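Local coordinates for protein enoyl-CoA hydratase subunit II (Geobacillus kaustophilus, PDB 2EJ5) that probably hydrates the double bond of an enoyl-CoA thioester in phenylacetic acid breakdown, as a member of the enoyl-CoA hydratase/isomerase (crotonase) family, at residues 96-101 / 118-123. Residues are numbered along the deposited sequence; the frame is centred on the assembly and turned at random.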
ATOM      1  N   PRO A  96     -10.027  17.055  10.720  1.00 17.36           N
ATOM      2  CA  PRO A  96      -8.777  16.358  10.929  1.00 16.69           C
ATOM      3  C   PRO A  96      -8.596  15.953  12.377  1.00 17.15           C
ATOM      4  O   PRO A  96      -9.006  16.683  13.305  1.00 17.35           O
ATOM      5  CB  PRO A  96      -7.692  17.373  10.460  1.00 16.35           C
ATOM      6  CG  PRO A  96      -8.296  18.735  10.700  1.00 16.95           C
ATOM      7  CD  PRO A  96      -9.825  18.500  10.419  1.00 16.85           C
ATOM      8  N   VAL A  97      -7.987  14.800  12.574  1.00 16.11           N
ATOM      9  CA  VAL A  97      -7.807  14.233  13.905  1.00 17.21           C
ATOM     10  C   VAL A  97      -6.361  13.847  14.067  1.00 17.03           C
ATOM     11  O   VAL A  97      -5.811  13.017  13.296  1.00 17.10           O
ATOM     12  CB  VAL A  97      -8.710  12.984  14.148  1.00 17.93           C
ATOM     13  CG1 VAL A  97      -8.558  12.473  15.555  1.00 18.31           C
ATOM     14  CG2 VAL A  97     -10.183  13.305  13.842  1.00 18.88           C
ATOM     15  N   VAL A  98      -5.729  14.464  15.060  1.00 14.90           N
ATOM     16  CA  VAL A  98      -4.374  14.165  15.378  1.00 14.33           C
ATOM     17  C   VAL A  98      -4.308  13.277  16.603  1.00 15.17           C
ATOM     18  O   VAL A  98      -4.857  13.626  17.653  1.00 16.60           O
ATOM     19  CB  VAL A  98      -3.601  15.508  15.721  1.00 13.72           C
ATOM     20  CG1 VAL A  98      -2.144  15.205  15.971  1.00 12.92           C
ATOM     21  CG2 VAL A  98      -3.807  16.543  14.610  1.00 13.74           C
ATOM     22  N   ALA A  99      -3.636  12.142  16.490  1.00 15.23           N
ATOM     23  CA  ALA A  99      -3.258  11.333  17.666  1.00 15.25           C
ATOM     24  C   ALA A  99      -1.946  11.904  18.196  1.00 14.84           C
ATOM     25  O   ALA A  99      -0.927  11.824  17.522  1.00 15.27           O
ATOM     26  CB  ALA A  99      -3.087   9.887  17.292  1.00 12.65           C
ATOM     27  N   ALA A 100      -2.011  12.570  19.347  1.00 15.00           N
ATOM     28  CA  ALA A 100      -0.837  13.043  20.047  1.00 15.42           C
ATOM     29  C   ALA A 100      -0.379  11.952  21.029  1.00 16.78           C
ATOM     30  O   ALA A 100      -0.842  11.895  22.192  1.00 17.83           O
ATOM     31  CB  ALA A 100      -1.156  14.353  20.789  1.00 16.25           C
ATOM     32  N   VAL A 101       0.482  11.055  20.552  1.00 16.92           N
ATOM     33  CA  VAL A 101       0.828   9.848  21.289  1.00 17.91           C
ATOM     34  C   VAL A 101       1.955  10.216  22.276  1.00 19.09           C
ATOM     35  O   VAL A 101       3.130  10.209  21.918  1.00 19.72           O
ATOM     36  CB  VAL A 101       1.258   8.676  20.325  1.00 17.88           C
ATOM     37  CG1 VAL A 101       1.546   7.363  21.141  1.00 16.65           C
ATOM     38  CG2 VAL A 101       0.183   8.453  19.254  1.00 14.99           C
ATOM     39  N   PHE A 118      -3.169  11.939  11.610  1.00 16.24           N
ATOM     40  CA  PHE A 118      -1.760  12.231  11.876  1.00 16.17           C
ATOM     41  C   PHE A 118      -1.407  11.638  13.224  1.00 15.88           C
ATOM     42  O   PHE A 118      -2.291  11.566  14.115  1.00 16.77           O
ATOM     43  CB  PHE A 118      -1.533  13.751  11.936  1.00 16.87           C
ATOM     44  CG  PHE A 118      -1.970  14.494  10.696  1.00 16.91           C
ATOM     45  CD1 PHE A 118      -1.109  14.598   9.586  1.00 18.22           C
ATOM     46  CD2 PHE A 118      -3.218  15.103  10.635  1.00 14.43           C
ATOM     47  CE1 PHE A 118      -1.474  15.283   8.436  1.00 15.21           C
ATOM     48  CE2 PHE A 118      -3.599  15.805   9.488  1.00 18.36           C
ATOM     49  CZ  PHE A 118      -2.719  15.903   8.379  1.00 18.34           C
ATOM     50  N   ARG A 119      -0.149  11.210  13.388  1.00 13.55           N
ATOM     51  CA  ARG A 119       0.347  10.627  14.647  1.00 13.55           C
ATOM     52  C   ARG A 119       1.638  11.372  15.022  1.00 14.13           C
ATOM     53  O   ARG A 119       2.643  11.271  14.305  1.00 15.28           O
ATOM     54  CB  ARG A 119       0.670   9.118  14.501  1.00 13.55           C
ATOM     55  CG  ARG A 119      -0.577   8.153  14.546  1.00 12.10           C
ATOM     56  CD  ARG A 119      -0.287   6.753  13.938  1.00 13.04           C
ATOM     57  NE  ARG A 119      -0.136   6.967  12.510  1.00 12.25           N
ATOM     58  CZ  ARG A 119      -1.158   7.215  11.696  1.00 14.50           C
ATOM     59  NH1 ARG A 119      -2.394   7.212  12.167  1.00 12.75           N
ATOM     60  NH2 ARG A 119      -0.953   7.480  10.416  1.00 12.45           N
ATOM     61  N   LEU A 120       1.575  12.170  16.089  1.00 13.55           N
ATOM     62  CA  LEU A 120       2.735  12.892  16.583  1.00 14.01           C
ATOM     63  C   LEU A 120       3.199  12.068  17.758  1.00 14.58           C
ATOM     64  O   LEU A 120       2.466  11.927  18.728  1.00 15.79           O
ATOM     65  CB  LEU A 120       2.346  14.309  17.061  1.00 13.04           C
ATOM     66  CG  LEU A 120       1.614  15.233  16.092  1.00 12.86           C
ATOM     67  CD1 LEU A 120       1.266  16.593  16.767  1.00 16.87           C
ATOM     68  CD2 LEU A 120       2.476  15.469  14.806  1.00 13.54           C
ATOM     69  N   LEU A 121       4.400  11.530  17.671  1.00 15.59           N
ATOM     70  CA  LEU A 121       4.895  10.678  18.733  1.00 18.33           C
ATOM     71  C   LEU A 121       5.902  11.475  19.566  1.00 19.10           C
ATOM     72  O   LEU A 121       6.831  12.059  19.028  1.00 18.70           O
ATOM     73  CB  LEU A 121       5.559   9.444  18.157  1.00 18.39           C
ATOM     74  CG  LEU A 121       4.712   8.186  17.878  1.00 23.32           C
ATOM     75  CD1 LEU A 121       3.389   8.392  17.162  1.00 16.93           C
ATOM     76  CD2 LEU A 121       5.603   7.221  17.104  1.00 26.23           C
ATOM     77  N   SER A 122       5.685  11.502  20.870  1.00 20.35           N
ATOM     78  CA  SER A 122       6.697  12.021  21.772  1.00 21.60           C
ATOM     79  C   SER A 122       7.906  11.110  21.696  1.00 22.06           C
ATOM     80  O   SER A 122       7.779   9.936  21.317  1.00 21.04           O
ATOM     81  CB  SER A 122       6.147  12.062  23.186  1.00 20.79           C
ATOM     82  OG  SER A 122       7.226  11.963  24.075  1.00 24.35           O
ATOM     83  N   GLU A 123       9.094  11.600  22.069  1.00 22.52           N
ATOM     84  CA  GLU A 123      10.265  10.730  21.949  1.00 24.47           C
ATOM     85  C   GLU A 123      10.194   9.488  22.846  1.00 23.37           C
ATOM     86  O   GLU A 123      10.920   8.526  22.620  1.00 23.38           O
ATOM     87  CB  GLU A 123      11.591  11.485  22.140  1.00 24.64           C
ATOM     88  CG  GLU A 123      11.866  11.997  23.518  1.00 27.91           C
ATOM     89  CD  GLU A 123      13.188  12.824  23.589  1.00 30.69           C
ATOM     90  OE1 GLU A 123      14.258  12.314  23.132  1.00 35.77           O
ATOM     91  OE2 GLU A 123      13.147  13.968  24.111  1.00 34.36           O
TER
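Val97 to Val101 and Phe118 to Ser122 run side by side as parallel strands, their axes 4.7 Å apart at the closest and turned by 19°. Five backbone hydrogen bonds join them. The series opens with a weak one, Phe118 N to Val97 O at 3.3 Å. Ala99 is gripped through both its polar backbone atoms: its N donates to Phe118 O at 2.8 Å, and its O accepts Leu120 N. Val101 does the same two residues further on, its N reaching Leu120 O and its O taking Ser122 N in the straightest bond of the set (172° at the hydrogen). A CA-H...O contact from Arg119 CA to Ala99 O (3.4 Å) adds to the pairing.

Apolar side chains meet on both faces of the sheet. On one, Val98 turns CG1 anti to its own N (chi1 -176°), which brings this methyl over the branch of Leu120, 3.8 Å from both CG and CD1, while CG2 lies obliquely to the Phe118 ring. Pro96 CB comes to the edge of that ring, 4.5 Å from CE2. On the other face, Val101 and Leu121 point the same way, and CD1 of Leu121 leans across to within 3.8 Å of CB and CG2 of Val101. Here too the aliphatic CG of Arg119 lies beside Ala99 CB at 4.1 Å; the buried Arg119 side chain ends in a guanidinium whose NH1 bonds to the carbonyl oxygens of Ala113 and Cys116 and whose NE bonds to that of Leu175.

The pair belongs to the core sheet of the crotonase fold, and helix 108-115 lies in the connection between its strands. Strand 50-55 flanks 97-101, strand 178-180 borders 118-122, and helix 185-197 packs on the Val98, Phe118 and Leu120 face, with Phe192 meeting the Phe118 ring edge-to-face.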